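Local coordinates for protein omega-class glutathione S-transferase (Bombyx mori, PDB 3WD6) that binds glutathione and probably serves as a glutathione transferase and a glutathione-dependent dehydroascorbate reductase, at residues 25-30 against 54-59; 181-186 against 210-215; 127-132 against 149-154; 120-125 against 155-160. One frame throughout, in Å; residues are numbered along the deposited sequence.

Interaction 1 of 4, residues 25-30 against 54-59; sequences PFNGKL and DYEVVN
L30 and E56 meet main chain to main chain where residues 25-30 lead into strand 31-34 of the thioredoxin-like N-terminal domain. E56 N donates to L30 O at 2.8 Å, and further backbone bonding of E56 and V58 with V32 carries on the parallel pairing of strands 31-34 and 56-60. Next to this bond L30 CD2 rests on Y55 CB, 3.9 Å away, while the tyrosine ring runs on toward helix 39-51, where its hydroxyl is bonded to N49. K29 and D54 form a salt bridge, with NZ 2.5 Å from OD2, a distance probably imprecise, on the syn side of the carboxylate; the lysine bends at chi2 and chi4, bringing CD and CE beside the same oxygen. N27 and E56 reach for one another head-on. N27 ND2 gives a hydrogen bond to E56 OE2 of 2.9 Å, although the amide and carboxylate planes stand 84° apart and the donor is 30° out of the carboxylate plane. Both groups have a second partner. E56 has CG between its backbone N and carbonyl carbon (chi1 56°) and is extended beyond, and its OE1 is paired with R31. The N27 amide is steadied by an Asx turn, OD1 accepting from K29 N. One water links L30 N to D54 O; another accepts from N27 N and donates to K29 O and to E56 OE1, the last at 2.6 Å.

Interaction 2 of 4, residues 181-186 against 210-215; sequences MIWPWF and EYIDNM
M215 runs back along the indole of W183, antiparallel to the tryptophan side chain. Its chain is bent at chi2 and chi3, so that CE reaches W183 CB at 3.8 Å; the 3.3 Å between W183 CZ3 and M215 CB is tight and its exact value doubtful. I212 adds two further aliphatic-aromatic contacts by using different branches: CG2 lies 4.0 Å from W183 CH2, whereas CD1 approaches F186 CD1, also at 4.0 Å, the two side chains crossing at about a right angle. Aromatic meets aromatic between F186 and Y211. Here F186 CE2 arrives in the plane of the tyrosine ring, at its edge, 4.0 Å from Y211 CE2, while M215 CG of the same helix lies over one face of that ring. A chi1 of 162° in Y211, with CG opposite the backbone N, carries the ring out toward helix 177-189, leaving its edge for F186. Among the polar ends, W183 NE1 bonds to E187 in its own helix, whereas Y211 OH crosses between the helices to D179 of helix 177-189. The segment axes come no nearer than 11.1 Å and run at 104° to one another, so large side chains span the gap. Within the helical C-terminal domain the joint is enclosed by helix 145-165, through L155 and L162 against F186 and Y211, and by helix 219-222, whose V221 touches both W183 and M215.

Interaction 3 of 4, residues 127-132 against 149-154; sequences APIQSL and AAYHKA
A150 O accepts the helical bond of A154 N at 2.8 Å, and P128 packs its CB against that same carbonyl oxygen, 3.7 Å away. The pyrrolidine thus lies across one turn of the opposing helix, with CB also 3.9 Å from A154 CB. I129 CG1 enters beside it, touching A154 CB and, at 3.7 Å, Y151 CD1. L132 sets CD2 over a face of the Y151 ring, a CH-pi contact 3.8 Å from the centroid and 21° off the ring normal. Y151 keeps CG opposite its backbone N (chi1 157°), which sends the ring out from the helix to where I129 meets it obliquely and L132 covers a face; its hydroxyl bonds to V198 O. The small alanines let the segment axes approach to 8.1 Å, at 140°. Contact between helices 127-138 and 145-165 is therefore apolar here, and shape complementarity probably matters more than polar pairing: a proline on a helical turn and a methyl on an aromatic face.

Interaction 4 of 4, residues 120-125 against 155-160; sequences KIIVEA and LDFIQE
F157 is the main bump of this contact: its ring reaches into the hollow outlined on the opposing helix by I121, I122 and A125, residues one turn apart or adjacent. The floor is close, for A125 CB lies 3.5 Å from F157 CD2 and 3.8 Å from CE2. The walls stand farther back, with I121 CG2 at 4.2 Å from F157 CZ and I122 CG1 at 4.5 Å from CE2, so the ring leans on the alanine and is flanked by the two isoleucines. All three groups meet the ring obliquely. With CG opposite the backbone N, a chi1 of 180° carries the phenylalanine ring out from its helix toward 120-125, with CZ nearest I121. The same A125 methyl that floors the hollow also sits in the notch between F157 and I158, whose CG1 is 4.3 Å from A125 CB. The two segment axes lie 9.8 Å apart and run nearly antiparallel, at 151°. Burial changes across the contact: I121 is exposed and F157 partly so, whereas I122 and I158 are buried and continue inward to L170 and to I182 of helix 177-189. V123, on the far side of its helix from F157, touches Y177 and M181. Antiparallel packing of helices 113-125 and 145-165 in this manner belongs to the all-helical C-terminal domain of the glutathione transferase fold.

Interaction 1 belongs to the thioredoxin-like domain, while the other three lie in the helical domain; its centre is 27 Å from that of interaction 2 and 35 Å from that of interaction 3. Along the chain it closes first. Interaction 3 is then nested inside the loop closed by interaction 4, and interaction 2 follows. Interactions 3 and 4 share helix 145-165, their centres 10 Å apart, so that successive helices 113-125 and 127-138 pack along this one long helix. Helix 177-189 of interaction 2 touches both: W185 meets I129 and Q130, and I182 meets V123 and I158. The three contacts join into one packed assembly of helices, with interaction 4 reaching the surface at I121.

Interaction 1 of 4, residues 25-30 against 54-59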
loop_
_atom_site.group_PDB
_atom_site.type_symbol
_atom_site.label_atom_id
_atom_site.label_comp_id
_atom_site.label_asym_id
_atom_site.label_seq_id
_atom_site.Cartn_x
_atom_site.Cartn_y
_atom_site.Cartn_z
ATOM N N PRO A 25 -16.194 20.046 -0.152
ATOM C CA PRO A 25 -15.384 21.255 0.076
ATOM C C PRO A 25 -14.250 21.007 1.074
ATOM O O PRO A 25 -14.464 20.283 2.043
ATOM C CB PRO A 25 -16.391 22.253 0.671
ATOM C CG PRO A 25 -17.548 21.407 1.177
ATOM C CD PRO A 25 -17.599 20.206 0.280
ATOM N N PHE A 26 -13.074 21.592 0.847
ATOM C CA PHE A 26 -11.977 21.488 1.810
ATOM C C PHE A 26 -12.430 22.081 3.151
ATOM O O PHE A 26 -13.170 23.067 3.177
ATOM C CB PHE A 26 -10.746 22.215 1.272
ATOM C CG PHE A 26 -9.494 22.032 2.112
ATOM C CD1 PHE A 26 -8.666 20.921 1.930
ATOM C CD2 PHE A 26 -9.127 22.989 3.066
ATOM C CE1 PHE A 26 -7.507 20.764 2.690
ATOM C CE2 PHE A 26 -7.970 22.830 3.831
ATOM C CZ PHE A 26 -7.163 21.720 3.633
ATOM N N ASN A 27 -11.998 21.480 4.258
ATOM C CA ASN A 27 -12.488 21.868 5.579
ATOM C C ASN A 27 -11.367 22.002 6.619
ATOM O O ASN A 27 -11.633 22.110 7.837
ATOM C CB ASN A 27 -13.570 20.891 6.077
ATOM C CG ASN A 27 -13.018 19.477 6.359
ATOM O OD1 ASN A 27 -12.158 19.286 7.234
ATOM N ND2 ASN A 27 -13.535 18.482 5.632
ATOM N N GLY A 28 -10.120 21.992 6.147
ATOM C CA GLY A 28 -8.982 22.128 7.043
ATOM C C GLY A 28 -8.219 20.832 7.307
ATOM O O GLY A 28 -6.981 20.842 7.423
ATOM N N LYS A 29 -8.946 19.719 7.411
ATOM C CA LYS A 29 -8.320 18.410 7.589
ATOM C C LYS A 29 -7.505 17.997 6.361
ATOM O O LYS A 29 -7.999 18.071 5.231
ATOM C CB LYS A 29 -9.385 17.346 7.845
ATOM C CG LYS A 29 -9.769 17.158 9.309
ATOM C CD LYS A 29 -10.179 15.703 9.558
ATOM C CE LYS A 29 -11.188 15.569 10.707
ATOM N NZ LYS A 29 -10.701 16.239 11.929
ATOM N N LEU A 30 -6.261 17.573 6.581
ATOM C CA LEU A 30 -5.490 16.920 5.530
ATOM C C LEU A 30 -6.345 15.799 4.950
ATOM O O LEU A 30 -6.921 14.982 5.698
ATOM C CB LEU A 30 -4.183 16.349 6.078
ATOM C CG LEU A 30 -3.215 15.874 4.982
ATOM C CD1 LEU A 30 -1.774 16.321 5.259
ATOM C CD2 LEU A 30 -3.290 14.378 4.838
ATOM N N ASP A 54 -3.902 13.588 11.922
ATOM C CA ASP A 54 -5.342 13.619 11.643
ATOM C C ASP A 54 -5.578 13.863 10.145
ATOM O O ASP A 54 -4.890 14.678 9.515
ATOM C CB ASP A 54 -6.071 14.669 12.480
ATOM C CG ASP A 54 -7.587 14.473 12.462
ATOM O OD1 ASP A 54 -8.041 13.323 12.660
ATOM O OD2 ASP A 54 -8.329 15.454 12.217
ATOM N N TYR A 55 -6.522 13.125 9.573
ATOM C CA TYR A 55 -6.849 13.296 8.170
ATOM C C TYR A 55 -8.233 12.751 7.876
ATOM O O TYR A 55 -8.900 12.185 8.759
ATOM C CB TYR A 55 -5.803 12.630 7.264
ATOM C CG TYR A 55 -5.778 11.118 7.343
ATOM C CD1 TYR A 55 -5.171 10.469 8.414
ATOM C CD2 TYR A 55 -6.344 10.334 6.333
ATOM C CE1 TYR A 55 -5.123 9.083 8.487
ATOM C CE2 TYR A 55 -6.310 8.943 6.396
ATOM C CZ TYR A 55 -5.695 8.320 7.480
ATOM O OH TYR A 55 -5.654 6.937 7.574
ATOM N N GLU A 56 -8.666 12.957 6.635
ATOM C CA GLU A 56 -9.938 12.435 6.148
ATOM C C GLU A 56 -9.665 11.711 4.829
ATOM O O GLU A 56 -8.656 11.988 4.139
ATOM C CB GLU A 56 -10.951 13.574 5.929
ATOM C CG GLU A 56 -10.428 14.657 4.977
ATOM C CD GLU A 56 -11.489 15.682 4.608
ATOM O OE1 GLU A 56 -11.339 16.351 3.557
ATOM O OE2 GLU A 56 -12.466 15.832 5.374
ATOM N N VAL A 57 -10.558 10.788 4.483
ATOM C CA VAL A 57 -10.405 10.002 3.270
ATOM C C VAL A 57 -11.538 10.323 2.311
ATOM O O VAL A 57 -12.694 10.311 2.704
ATOM C CB VAL A 57 -10.449 8.477 3.579
ATOM C CG1 VAL A 57 -10.396 7.649 2.291
ATOM C CG2 VAL A 57 -9.327 8.074 4.544
ATOM N N VAL A 58 -11.205 10.612 1.057
ATOM C CA VAL A 58 -12.200 10.649 -0.010
ATOM C C VAL A 58 -11.922 9.502 -0.981
ATOM O O VAL A 58 -10.867 9.466 -1.616
ATOM C CB VAL A 58 -12.212 12.005 -0.774
ATOM C CG1 VAL A 58 -13.114 11.898 -2.023
ATOM C CG2 VAL A 58 -12.700 13.122 0.137
ATOM N N ASN A 59 -12.848 8.552 -1.079
ATOM C CA ASN A 59 -12.638 7.383 -1.939
ATOM C C ASN A 59 -13.071 7.603 -3.382
ATOM O O ASN A 59 -14.084 8.252 -3.643
ATOM C CB ASN A 59 -13.299 6.153 -1.334
ATOM C CG ASN A 59 -12.530 5.632 -0.146
ATOM O OD1 ASN A 59 -11.285 5.668 -0.134
ATOM N ND2 ASN A 59 -13.251 5.161 0.871
HETATM O O HOH W 1 -10.688 18.779 4.225
HETATM O O HOH W 2 -5.228 17.634 9.386
#

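Interaction 2 of 4, residues 181-186 against 210-215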
loop_
_atom_site.group_PDB
_atom_site.type_symbol
_atom_site.label_atom_id
_atom_site.label_comp_id
_atom_site.label_asym_id
_atom_site.label_seq_id
_atom_site.Cartn_x
_atom_site.Cartn_y
_atom_site.Cartn_z
ATOM N N MET A 181 6.224 0.871 3.268
ATOM C CA MET A 181 6.111 1.149 1.828
ATOM C C MET A 181 6.048 -0.144 0.996
ATOM O O MET A 181 5.617 -0.128 -0.168
ATOM C CB MET A 181 7.225 2.086 1.331
ATOM C CG MET A 181 7.165 3.495 1.912
ATOM S SD MET A 181 5.587 4.331 1.615
ATOM C CE MET A 181 4.718 4.013 3.160
ATOM N N ILE A 182 6.449 -1.262 1.597
ATOM C CA ILE A 182 6.313 -2.533 0.906
ATOM C C ILE A 182 5.133 -3.327 1.467
ATOM O O ILE A 182 4.629 -4.263 0.825
ATOM C CB ILE A 182 7.627 -3.373 0.947
ATOM C CG1 ILE A 182 7.879 -3.973 2.333
ATOM C CG2 ILE A 182 8.825 -2.520 0.510
ATOM C CD1 ILE A 182 9.266 -4.659 2.465
ATOM N N TRP A 183 4.675 -2.947 2.660
ATOM C CA TRP A 183 3.655 -3.734 3.351
ATOM C C TRP A 183 2.417 -4.127 2.502
ATOM O O TRP A 183 1.930 -5.255 2.592
ATOM C CB TRP A 183 3.186 -3.042 4.647
ATOM C CG TRP A 183 1.979 -3.753 5.155
ATOM C CD1 TRP A 183 0.682 -3.310 5.139
ATOM C CD2 TRP A 183 1.944 -5.085 5.664
ATOM N NE1 TRP A 183 -0.160 -4.281 5.648
ATOM C CE2 TRP A 183 0.592 -5.384 5.968
ATOM C CE3 TRP A 183 2.926 -6.049 5.914
ATOM C CZ2 TRP A 183 0.200 -6.617 6.505
ATOM C CZ3 TRP A 183 2.534 -7.275 6.450
ATOM C CH2 TRP A 183 1.178 -7.548 6.734
ATOM N N PRO A 184 1.888 -3.194 1.696
ATOM C CA PRO A 184 0.620 -3.534 1.027
ATOM C C PRO A 184 0.697 -4.820 0.196
ATOM O O PRO A 184 -0.304 -5.555 0.033
ATOM C CB PRO A 184 0.381 -2.331 0.098
ATOM C CG PRO A 184 1.098 -1.187 0.789
ATOM C CD PRO A 184 2.336 -1.816 1.391
ATOM N N TRP A 185 1.875 -5.087 -0.359
ATOM C CA TRP A 185 1.994 -6.277 -1.191
ATOM C C TRP A 185 2.066 -7.522 -0.338
ATOM O O TRP A 185 1.482 -8.543 -0.697
ATOM C CB TRP A 185 3.105 -6.146 -2.226
ATOM C CG TRP A 185 2.649 -5.142 -3.215
ATOM C CD1 TRP A 185 1.872 -5.375 -4.323
ATOM C CD2 TRP A 185 2.823 -3.714 -3.139
ATOM N NE1 TRP A 185 1.595 -4.186 -4.959
ATOM C CE2 TRP A 185 2.165 -3.153 -4.261
ATOM C CE3 TRP A 185 3.491 -2.862 -2.250
ATOM C CZ2 TRP A 185 2.149 -1.780 -4.512
ATOM C CZ3 TRP A 185 3.481 -1.493 -2.503
ATOM C CH2 TRP A 185 2.813 -0.966 -3.628
ATOM N N PHE A 186 2.724 -7.428 0.815
ATOM C CA PHE A 186 2.651 -8.525 1.767
ATOM C C PHE A 186 1.214 -8.777 2.258
ATOM O O PHE A 186 0.822 -9.945 2.463
ATOM C CB PHE A 186 3.616 -8.306 2.928
ATOM C CG PHE A 186 5.060 -8.435 2.528
ATOM C CD1 PHE A 186 5.458 -9.415 1.603
ATOM C CD2 PHE A 186 6.019 -7.572 3.050
ATOM C CE1 PHE A 186 6.800 -9.533 1.213
ATOM C CE2 PHE A 186 7.363 -7.690 2.679
ATOM C CZ PHE A 186 7.752 -8.671 1.757
ATOM N N GLU A 210 7.339 -14.852 9.652
ATOM C CA GLU A 210 7.272 -14.332 11.017
ATOM C C GLU A 210 7.103 -12.801 11.035
ATOM O O GLU A 210 6.278 -12.248 11.776
ATOM C CB GLU A 210 8.534 -14.731 11.779
ATOM C CG GLU A 210 8.583 -14.285 13.240
ATOM C CD GLU A 210 9.961 -14.565 13.858
ATOM O OE1 GLU A 210 10.186 -14.167 15.038
ATOM O OE2 GLU A 210 10.822 -15.182 13.159
ATOM N N TYR A 211 7.892 -12.130 10.199
ATOM C CA TYR A 211 7.830 -10.682 10.047
ATOM C C TYR A 211 6.427 -10.253 9.597
ATOM O O TYR A 211 5.877 -9.287 10.104
ATOM C CB TYR A 211 8.917 -10.249 9.055
ATOM C CG TYR A 211 8.772 -8.879 8.434
ATOM C CD1 TYR A 211 9.161 -7.729 9.127
ATOM C CD2 TYR A 211 8.298 -8.736 7.131
ATOM C CE1 TYR A 211 9.056 -6.467 8.547
ATOM C CE2 TYR A 211 8.183 -7.468 6.541
ATOM C CZ TYR A 211 8.569 -6.346 7.255
ATOM O OH TYR A 211 8.456 -5.105 6.674
ATOM N N ILE A 212 5.832 -10.990 8.667
ATOM C CA ILE A 212 4.489 -10.656 8.230
ATOM C C ILE A 212 3.496 -10.737 9.395
ATOM O O ILE A 212 2.687 -9.807 9.584
ATOM C CB ILE A 212 4.054 -11.475 7.002
ATOM C CG1 ILE A 212 4.848 -10.983 5.787
ATOM C CG2 ILE A 212 2.542 -11.336 6.741
ATOM C CD1 ILE A 212 4.909 -11.973 4.639
ATOM N N ASP A 213 3.560 -11.814 10.186
ATOM C CA ASP A 213 2.725 -11.912 11.398
ATOM C C ASP A 213 2.881 -10.722 12.328
ATOM O O ASP A 213 1.887 -10.231 12.873
ATOM C CB ASP A 213 3.048 -13.184 12.193
ATOM C CG ASP A 213 2.595 -14.437 11.489
ATOM O OD1 ASP A 213 1.664 -14.353 10.640
ATOM O OD2 ASP A 213 3.174 -15.506 11.779
ATOM N N ASN A 214 4.125 -10.289 12.555
ATOM C CA ASN A 214 4.355 -9.135 13.422
ATOM C C ASN A 214 3.771 -7.860 12.806
ATOM O O ASN A 214 3.188 -7.034 13.501
ATOM C CB ASN A 214 5.843 -8.970 13.746
ATOM C CG ASN A 214 6.370 -10.100 14.632
ATOM O OD1 ASN A 214 5.690 -10.537 15.561
ATOM N ND2 ASN A 214 7.580 -10.571 14.352
ATOM N N MET A 215 3.892 -7.710 11.494
ATOM C CA MET A 215 3.371 -6.501 10.861
ATOM C C MET A 215 1.847 -6.351 11.058
ATOM O O MET A 215 1.335 -5.251 11.348
ATOM C CB MET A 215 3.779 -6.438 9.390
ATOM C CG MET A 215 5.233 -5.933 9.165
ATOM S SD MET A 215 5.507 -4.159 9.497
ATOM C CE MET A 215 4.602 -3.444 8.098
#

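Interaction 3 of 4, residues 127-132 against 149-154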
loop_
_atom_site.group_PDB
_atom_site.type_symbol
_atom_site.label_atom_id
_atom_site.label_comp_id
_atom_site.label_asym_id
_atom_site.label_seq_id
_atom_site.Cartn_x
_atom_site.Cartn_y
_atom_site.Cartn_z
ATOM N N ALA A 127 9.456 -4.251 -6.362
ATOM C CA ALA A 127 8.818 -4.106 -7.682
ATOM C C ALA A 127 8.385 -5.443 -8.327
ATOM O O ALA A 127 7.266 -5.549 -8.844
ATOM C CB ALA A 127 9.706 -3.306 -8.643
ATOM N N PRO A 128 9.268 -6.468 -8.300
ATOM C CA PRO A 128 8.912 -7.781 -8.869
ATOM C C PRO A 128 7.682 -8.385 -8.193
ATOM O O PRO A 128 6.906 -9.120 -8.829
ATOM C CB PRO A 128 10.145 -8.641 -8.577
ATOM C CG PRO A 128 11.262 -7.660 -8.508
ATOM C CD PRO A 128 10.675 -6.427 -7.860
ATOM N N ILE A 129 7.510 -8.083 -6.909
ATOM C CA ILE A 129 6.327 -8.533 -6.180
ATOM C C ILE A 129 5.095 -7.769 -6.663
ATOM O O ILE A 129 4.048 -8.357 -6.940
ATOM C CB ILE A 129 6.502 -8.325 -4.666
ATOM C CG1 ILE A 129 7.674 -9.171 -4.169
ATOM C CG2 ILE A 129 5.185 -8.644 -3.913
ATOM C CD1 ILE A 129 8.118 -8.828 -2.781
ATOM N N GLN A 130 5.228 -6.448 -6.747
ATOM C CA GLN A 130 4.160 -5.602 -7.250
ATOM C C GLN A 130 3.770 -6.101 -8.623
ATOM O O GLN A 130 2.598 -6.141 -8.966
ATOM C CB GLN A 130 4.638 -4.153 -7.323
ATOM C CG GLN A 130 5.117 -3.575 -5.969
ATOM C CD GLN A 130 5.831 -2.225 -6.129
ATOM O OE1 GLN A 130 5.438 -1.390 -6.959
ATOM N NE2 GLN A 130 6.886 -2.010 -5.343
ATOM N N SER A 131 4.769 -6.502 -9.397
ATOM C CA SER A 131 4.573 -6.939 -10.779
ATOM C C SER A 131 3.853 -8.287 -10.880
ATOM O O SER A 131 2.883 -8.430 -11.622
ATOM C CB SER A 131 5.925 -7.016 -11.496
ATOM O OG SER A 131 5.732 -7.352 -12.855
ATOM N N LEU A 132 4.330 -9.277 -10.139
ATOM C CA LEU A 132 3.677 -10.578 -10.157
ATOM C C LEU A 132 2.213 -10.475 -9.752
ATOM O O LEU A 132 1.355 -11.110 -10.378
ATOM C CB LEU A 132 4.386 -11.563 -9.229
ATOM C CG LEU A 132 3.742 -12.950 -9.269
ATOM C CD1 LEU A 132 3.852 -13.538 -10.677
ATOM C CD2 LEU A 132 4.363 -13.882 -8.246
ATOM N N ALA A 149 10.273 -16.401 -10.670
ATOM C CA ALA A 149 11.645 -16.405 -10.169
ATOM C C ALA A 149 12.085 -15.016 -9.652
ATOM O O ALA A 149 12.723 -14.909 -8.594
ATOM C CB ALA A 149 12.598 -16.910 -11.247
ATOM N N ALA A 150 11.757 -13.964 -10.403
ATOM C CA ALA A 150 12.120 -12.607 -10.009
ATOM C C ALA A 150 11.503 -12.266 -8.648
ATOM O O ALA A 150 12.153 -11.696 -7.762
ATOM C CB ALA A 150 11.666 -11.614 -11.068
ATOM N N TYR A 151 10.234 -12.620 -8.508
ATOM C CA TYR A 151 9.498 -12.467 -7.272
ATOM C C TYR A 151 10.235 -13.132 -6.096
ATOM O O TYR A 151 10.390 -12.530 -5.026
ATOM C CB TYR A 151 8.089 -13.035 -7.484
ATOM C CG TYR A 151 7.331 -13.487 -6.253
ATOM C CD1 TYR A 151 6.709 -12.571 -5.407
ATOM C CD2 TYR A 151 7.184 -14.844 -5.972
ATOM C CE1 TYR A 151 5.996 -12.999 -4.292
ATOM C CE2 TYR A 151 6.468 -15.282 -4.864
ATOM C CZ TYR A 151 5.879 -14.358 -4.027
ATOM O OH TYR A 151 5.164 -14.796 -2.932
ATOM N N HIS A 152 10.710 -14.356 -6.301
ATOM C CA HIS A 152 11.467 -15.055 -5.264
ATOM C C HIS A 152 12.788 -14.389 -4.953
ATOM O O HIS A 152 13.233 -14.409 -3.801
ATOM C CB HIS A 152 11.694 -16.523 -5.624
ATOM C CG HIS A 152 10.491 -17.378 -5.401
ATOM N ND1 HIS A 152 9.661 -17.777 -6.429
ATOM C CD2 HIS A 152 9.957 -17.884 -4.264
ATOM C CE1 HIS A 152 8.676 -18.508 -5.936
ATOM N NE2 HIS A 152 8.834 -18.589 -4.627
ATOM N N LYS A 153 13.427 -13.832 -5.973
ATOM C CA LYS A 153 14.650 -13.067 -5.767
ATOM C C LYS A 153 14.303 -11.892 -4.883
ATOM O O LYS A 153 15.083 -11.495 -4.007
ATOM C CB LYS A 153 15.188 -12.521 -7.097
ATOM C CG LYS A 153 16.216 -13.408 -7.796
ATOM C CD LYS A 153 16.985 -12.610 -8.880
ATOM C CE LYS A 153 18.015 -11.656 -8.243
ATOM N NZ LYS A 153 18.567 -10.613 -9.167
ATOM N N ALA A 154 13.124 -11.332 -5.141
ATOM C CA ALA A 154 12.639 -10.181 -4.409
ATOM C C ALA A 154 12.503 -10.541 -2.930
ATOM O O ALA A 154 13.043 -9.849 -2.054
ATOM C CB ALA A 154 11.309 -9.710 -4.992
#

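Interaction 4 of 4, residues 120-125 against 155-160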
loop_
_atom_site.group_PDB
_atom_site.type_symbol
_atom_site.label_atom_id
_atom_site.label_comp_id
_atom_site.label_asym_id
_atom_site.label_seq_id
_atom_site.Cartn_x
_atom_site.Cartn_y
_atom_site.Cartn_z
ATOM N N LYS A 120 15.228 3.016 0.729
ATOM C CA LYS A 120 14.596 3.232 -0.575
ATOM C C LYS A 120 14.921 2.082 -1.534
ATOM O O LYS A 120 14.065 1.647 -2.320
ATOM C CB LYS A 120 15.012 4.582 -1.179
ATOM C CG LYS A 120 14.909 5.759 -0.205
ATOM C CD LYS A 120 14.798 7.093 -0.941
ATOM C CE LYS A 120 14.191 8.161 -0.010
ATOM N NZ LYS A 120 13.568 9.328 -0.726
ATOM N N ILE A 121 16.155 1.582 -1.453
ATOM C CA ILE A 121 16.556 0.407 -2.215
ATOM C C ILE A 121 15.642 -0.767 -1.867
ATOM O O ILE A 121 15.038 -1.402 -2.746
ATOM C CB ILE A 121 18.051 0.069 -1.959
ATOM C CG1 ILE A 121 18.916 1.155 -2.628
ATOM C CG2 ILE A 121 18.411 -1.339 -2.466
ATOM C CD1 ILE A 121 20.399 1.147 -2.246
ATOM N N ILE A 122 15.519 -1.050 -0.579
ATOM C CA ILE A 122 14.607 -2.095 -0.152
ATOM C C ILE A 122 13.218 -1.949 -0.791
ATOM O O ILE A 122 12.695 -2.906 -1.357
ATOM C CB ILE A 122 14.516 -2.137 1.366
ATOM C CG1 ILE A 122 15.822 -2.729 1.915
ATOM C CG2 ILE A 122 13.295 -2.966 1.803
ATOM C CD1 ILE A 122 16.076 -2.419 3.386
ATOM N N VAL A 123 12.628 -0.755 -0.718
ATOM C CA VAL A 123 11.326 -0.535 -1.340
ATOM C C VAL A 123 11.329 -0.899 -2.826
ATOM O O VAL A 123 10.397 -1.556 -3.296
ATOM C CB VAL A 123 10.862 0.922 -1.215
ATOM C CG1 VAL A 123 9.602 1.131 -2.055
ATOM C CG2 VAL A 123 10.632 1.279 0.234
ATOM N N GLU A 124 12.360 -0.459 -3.559
ATOM C CA GLU A 124 12.503 -0.780 -4.990
ATOM C C GLU A 124 12.572 -2.270 -5.165
ATOM O O GLU A 124 11.986 -2.810 -6.099
ATOM C CB GLU A 124 13.787 -0.194 -5.603
ATOM C CG GLU A 124 13.595 0.903 -6.647
ATOM C CD GLU A 124 12.590 0.554 -7.763
ATOM O OE1 GLU A 124 12.859 -0.390 -8.557
ATOM O OE2 GLU A 124 11.544 1.262 -7.855
ATOM N N ALA A 125 13.300 -2.933 -4.272
ATOM C CA ALA A 125 13.371 -4.392 -4.299
ATOM C C ALA A 125 11.975 -5.073 -4.352
ATOM O O ALA A 125 11.870 -6.230 -4.779
ATOM C CB ALA A 125 14.223 -4.932 -3.128
ATOM N N LEU A 155 11.793 -11.632 -2.654
ATOM C CA LEU A 155 11.605 -12.072 -1.280
ATOM C C LEU A 155 12.953 -12.385 -0.616
ATOM O O LEU A 155 13.203 -11.948 0.514
ATOM C CB LEU A 155 10.688 -13.290 -1.231
ATOM C CG LEU A 155 9.333 -13.092 -1.922
ATOM C CD1 LEU A 155 8.573 -14.405 -1.965
ATOM C CD2 LEU A 155 8.513 -12.000 -1.235
ATOM N N ASP A 156 13.818 -13.123 -1.321
ATOM C CA ASP A 156 15.126 -13.479 -0.787
ATOM C C ASP A 156 15.866 -12.236 -0.312
ATOM O O ASP A 156 16.412 -12.202 0.801
ATOM C CB ASP A 156 15.985 -14.210 -1.834
ATOM C CG ASP A 156 15.450 -15.590 -2.183
ATOM O OD1 ASP A 156 14.666 -16.160 -1.386
ATOM O OD2 ASP A 156 15.823 -16.116 -3.264
ATOM N N PHE A 157 15.894 -11.222 -1.171
ATOM C CA PHE A 157 16.662 -10.012 -0.902
ATOM C C PHE A 157 16.117 -9.335 0.343
ATOM O O PHE A 157 16.880 -8.957 1.243
ATOM C CB PHE A 157 16.597 -9.059 -2.096
ATOM C CG PHE A 157 17.364 -7.782 -1.901
ATOM C CD1 PHE A 157 18.711 -7.713 -2.229
ATOM C CD2 PHE A 157 16.738 -6.639 -1.408
ATOM C CE1 PHE A 157 19.434 -6.538 -2.068
ATOM C CE2 PHE A 157 17.460 -5.452 -1.239
ATOM C CZ PHE A 157 18.816 -5.401 -1.578
ATOM N N ILE A 158 14.795 -9.199 0.404
ATOM C CA ILE A 158 14.162 -8.516 1.524
ATOM C C ILE A 158 14.384 -9.263 2.849
ATOM O O ILE A 158 14.848 -8.674 3.837
ATOM C CB ILE A 158 12.682 -8.270 1.251
ATOM C CG1 ILE A 158 12.556 -7.353 0.029
ATOM C CG2 ILE A 158 12.022 -7.647 2.473
ATOM C CD1 ILE A 158 11.126 -7.080 -0.411
ATOM N N GLN A 159 14.087 -10.561 2.855
ATOM C CA GLN A 159 14.372 -11.390 4.016
ATOM C C GLN A 159 15.817 -11.246 4.475
ATOM O O GLN A 159 16.075 -11.107 5.670
ATOM C CB GLN A 159 14.070 -12.855 3.730
ATOM C CG GLN A 159 14.084 -13.746 4.970
ATOM C CD GLN A 159 13.454 -15.093 4.677
ATOM O OE1 GLN A 159 12.494 -15.528 5.349
ATOM N NE2 GLN A 159 13.978 -15.760 3.661
ATOM N N GLU A 160 16.757 -11.272 3.533
ATOM C CA GLU A 160 18.173 -11.142 3.893
ATOM C C GLU A 160 18.479 -9.783 4.565
ATOM O O GLU A 160 19.228 -9.722 5.545
ATOM C CB GLU A 160 19.086 -11.412 2.676
ATOM C CG GLU A 160 20.576 -11.675 3.011
ATOM C CD GLU A 160 20.810 -12.962 3.853
ATOM O OE1 GLU A 160 19.951 -13.888 3.830
ATOM O OE2 GLU A 160 21.867 -13.055 4.538
#